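Local coordinates for protein putative carbohydrate-active enzyme (Uncultured organism, PDB 5WH8) that probably hydrolyses O-glycosidic bonds of cellulose, through a glycosyl hydrolase family 5 TIM-barrel domain that forms one part of a longer, probably secreted protein, at residues T236-T241 with Q301-K306. Sequence-based numbering, arbitrary orientation.
Sequences TEFGTT and QYIKRK. With EDO (1,2-ethanediol), chain I; EDO (1,2-ethanediol), chain E.
Tyr302, whose ring meets Thr240 across the contact, sends its OH to Asn255 OD1 on helix 251-263, an oxygen that also takes a hydrogen bond from Lys306 NZ, one helical turn on. The lysine's CG lies 4.2 Å above the plane of the Tyr302 ring, offset toward its rim. Tyrosine suits this place because its ring packs on the Thr240 methyl and stacks with Phe251 while its hydroxyl finds a polar partner. Thr240 serves two environments as well. With chi1 at 58°, OG1 is tucked over its own backbone and bonds Ser299 OG, while the methyl turns to helix 298-307, where CG2 lies 4.1 Å from Tyr302 CD2 and equally far from Ile303 CD1. Phe238 offers a large, flat apolar ring, which also touches Cys254 and Met258; the branched aliphatic chain of Ile303 meets it, CD1 reaching Phe238 CZ at 3.9 Å, oblique to the ring. Ile303 CG1 stands anti to the carbonyl carbon (chi1 -62°), bringing CD1 within reach of both the phenyl ring and the Thr240 methyl. No hydrogen bond joins the two segments: apolar contacts join the last helix of this chain, 298-307, to the end of the seventh barrel strand and the loop that follows, while the Thr240 and Tyr302 hydroxyls bond outside them.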
loop_
_atom_site.group_PDB
_atom_site.type_symbol
_atom_site.label_atom_id
_atom_site.label_comp_id
_atom_site.label_asym_id
_atom_site.label_seq_id
_atom_site.Cartn_x
_atom_site.Cartn_y
_atom_site.Cartn_z
ATOM N N THR A 236 2.873 -1.603 -3.760
ATOM C CA THR A 236 1.807 -0.979 -2.975
ATOM C C THR A 236 0.727 -0.379 -3.879
ATOM O O THR A 236 -0.305 0.053 -3.390
ATOM C CB THR A 236 2.321 0.117 -2.037
ATOM O OG1 THR A 236 2.930 1.148 -2.814
ATOM C CG2 THR A 236 3.359 -0.411 -1.007
ATOM N N GLU A 237 0.960 -0.346 -5.192
ATOM C CA GLU A 237 -0.051 0.116 -6.134
ATOM C C GLU A 237 0.209 -0.464 -7.527
ATOM O O GLU A 237 1.317 -0.337 -8.050
ATOM C CB GLU A 237 -0.078 1.650 -6.206
ATOM C CG GLU A 237 -1.316 2.223 -6.898
ATOM C CD GLU A 237 -1.248 3.740 -7.039
ATOM O OE1 GLU A 237 -1.110 4.452 -6.011
ATOM O OE2 GLU A 237 -1.330 4.206 -8.191
ATOM N N PHE A 238 -0.805 -1.066 -8.145
ATOM C CA PHE A 238 -0.743 -1.361 -9.564
ATOM C C PHE A 238 -2.143 -1.300 -10.151
ATOM O O PHE A 238 -3.140 -1.425 -9.436
ATOM C CB PHE A 238 -0.136 -2.747 -9.849
ATOM C CG PHE A 238 -1.109 -3.875 -9.568
ATOM C CD1 PHE A 238 -1.259 -4.336 -8.268
ATOM C CD2 PHE A 238 -1.886 -4.451 -10.568
ATOM C CE1 PHE A 238 -2.165 -5.335 -7.963
ATOM C CE2 PHE A 238 -2.813 -5.432 -10.260
ATOM C CZ PHE A 238 -2.928 -5.893 -8.955
ATOM N N GLY A 239 -2.193 -1.162 -11.469
ATOM C CA GLY A 239 -3.456 -1.138 -12.193
ATOM C C GLY A 239 -3.469 -2.053 -13.397
ATOM O O GLY A 239 -2.430 -2.504 -13.897
ATOM N N THR A 240 -4.678 -2.313 -13.877
ATOM C CA THR A 240 -4.902 -3.157 -15.042
ATOM C C THR A 240 -4.998 -2.334 -16.328
ATOM O O THR A 240 -5.203 -2.876 -17.404
ATOM C CB THR A 240 -6.201 -3.951 -14.873
ATOM O OG1 THR A 240 -7.264 -3.005 -14.675
ATOM C CG2 THR A 240 -6.129 -4.888 -13.690
ATOM N N THR A 241 -4.909 -1.023 -16.177
ATOM C CA THR A 241 -5.044 -0.054 -17.260
ATOM C C THR A 241 -3.682 0.560 -17.591
ATOM O O THR A 241 -2.655 0.209 -16.989
ATOM C CB THR A 241 -6.011 1.060 -16.837
ATOM O OG1 THR A 241 -5.494 1.648 -15.635
ATOM C CG2 THR A 241 -7.399 0.526 -16.586
ATOM N N GLN A 301 -13.775 -7.503 -11.278
ATOM C CA GLN A 301 -14.066 -8.928 -11.418
ATOM C C GLN A 301 -12.764 -9.725 -11.555
ATOM O O GLN A 301 -12.584 -10.757 -10.915
ATOM C CB GLN A 301 -15.006 -9.149 -12.615
ATOM C CG GLN A 301 -15.333 -10.591 -12.907
ATOM C CD GLN A 301 -16.356 -10.709 -14.030
ATOM O OE1 GLN A 301 -17.500 -11.139 -13.817
ATOM N NE2 GLN A 301 -15.955 -10.303 -15.230
ATOM N N TYR A 302 -11.853 -9.208 -12.373
ATOM C CA TYR A 302 -10.566 -9.844 -12.616
ATOM C C TYR A 302 -9.733 -9.884 -11.336
ATOM O O TYR A 302 -9.199 -10.934 -10.971
ATOM C CB TYR A 302 -9.821 -9.096 -13.732
ATOM C CG TYR A 302 -8.347 -9.449 -13.887
ATOM C CD1 TYR A 302 -7.941 -10.473 -14.720
ATOM C CD2 TYR A 302 -7.378 -8.726 -13.225
ATOM C CE1 TYR A 302 -6.597 -10.773 -14.881
ATOM C CE2 TYR A 302 -6.027 -9.023 -13.367
ATOM C CZ TYR A 302 -5.648 -10.051 -14.184
ATOM O OH TYR A 302 -4.298 -10.316 -14.288
ATOM N N ILE A 303 -9.667 -8.761 -10.619
ATOM C CA ILE A 303 -8.906 -8.706 -9.373
ATOM C C ILE A 303 -9.528 -9.563 -8.266
ATOM O O ILE A 303 -8.822 -10.289 -7.572
ATOM C CB ILE A 303 -8.749 -7.212 -8.908
ATOM C CG1 ILE A 303 -7.972 -6.410 -9.957
ATOM C CG2 ILE A 303 -8.118 -7.131 -7.504
ATOM C CD1 ILE A 303 -6.493 -6.821 -10.126
ATOM N N LYS A 304 -10.846 -9.516 -8.107
ATOM C CA LYS A 304 -11.516 -10.358 -7.130
ATOM C C LYS A 304 -11.265 -11.841 -7.401
ATOM O O LYS A 304 -11.085 -12.631 -6.468
ATOM C CB LYS A 304 -13.029 -10.055 -7.137
ATOM C CG LYS A 304 -13.775 -10.659 -5.994
ATOM C CD LYS A 304 -15.220 -10.135 -5.918
ATOM C CE LYS A 304 -15.990 -11.060 -5.043
ATOM N NZ LYS A 304 -17.393 -10.636 -4.918
ATOM N N ARG A 305 -11.212 -12.218 -8.676
ATOM C CA ARG A 305 -10.872 -13.590 -9.032
ATOM C C ARG A 305 -9.422 -13.947 -8.641
ATOM O O ARG A 305 -9.179 -15.046 -8.118
ATOM C CB ARG A 305 -11.106 -13.809 -10.527
ATOM C CG ARG A 305 -11.009 -15.244 -10.966
ATOM C CD ARG A 305 -11.803 -15.473 -12.242
ATOM N NE ARG A 305 -11.669 -16.858 -12.668
ATOM C CZ ARG A 305 -12.287 -17.388 -13.715
ATOM N NH1 ARG A 305 -13.096 -16.648 -14.466
ATOM N NH2 ARG A 305 -12.090 -18.667 -14.007
ATOM N N LYS A 306 -8.464 -13.030 -8.844
ATOM C CA LYS A 306 -7.079 -13.280 -8.387
ATOM C C LYS A 306 -6.991 -13.400 -6.851
ATOM O O LYS A 306 -6.252 -14.226 -6.306
ATOM C CB LYS A 306 -6.129 -12.173 -8.841
ATOM C CG LYS A 306 -5.924 -12.028 -10.358
ATOM C CD LYS A 306 -5.299 -13.287 -10.973
ATOM C CE LYS A 306 -5.084 -13.104 -12.486
ATOM N NZ LYS A 306 -4.927 -14.383 -13.184
HETATM C C1 EDO I . -1.629 -15.307 -13.820
HETATM O O1 EDO I . -2.560 -16.145 -14.527
HETATM C C2 EDO I . -1.942 -15.041 -12.337
HETATM O O2 EDO I . -2.660 -16.081 -11.638
HETATM C C1 EDO E . -18.485 -6.305 -15.436
HETATM O O1 EDO E . -19.649 -6.634 -16.203
HETATM C C2 EDO E . -18.568 -7.009 -14.091
HETATM O O2 EDO E . -18.693 -8.411 -14.308
#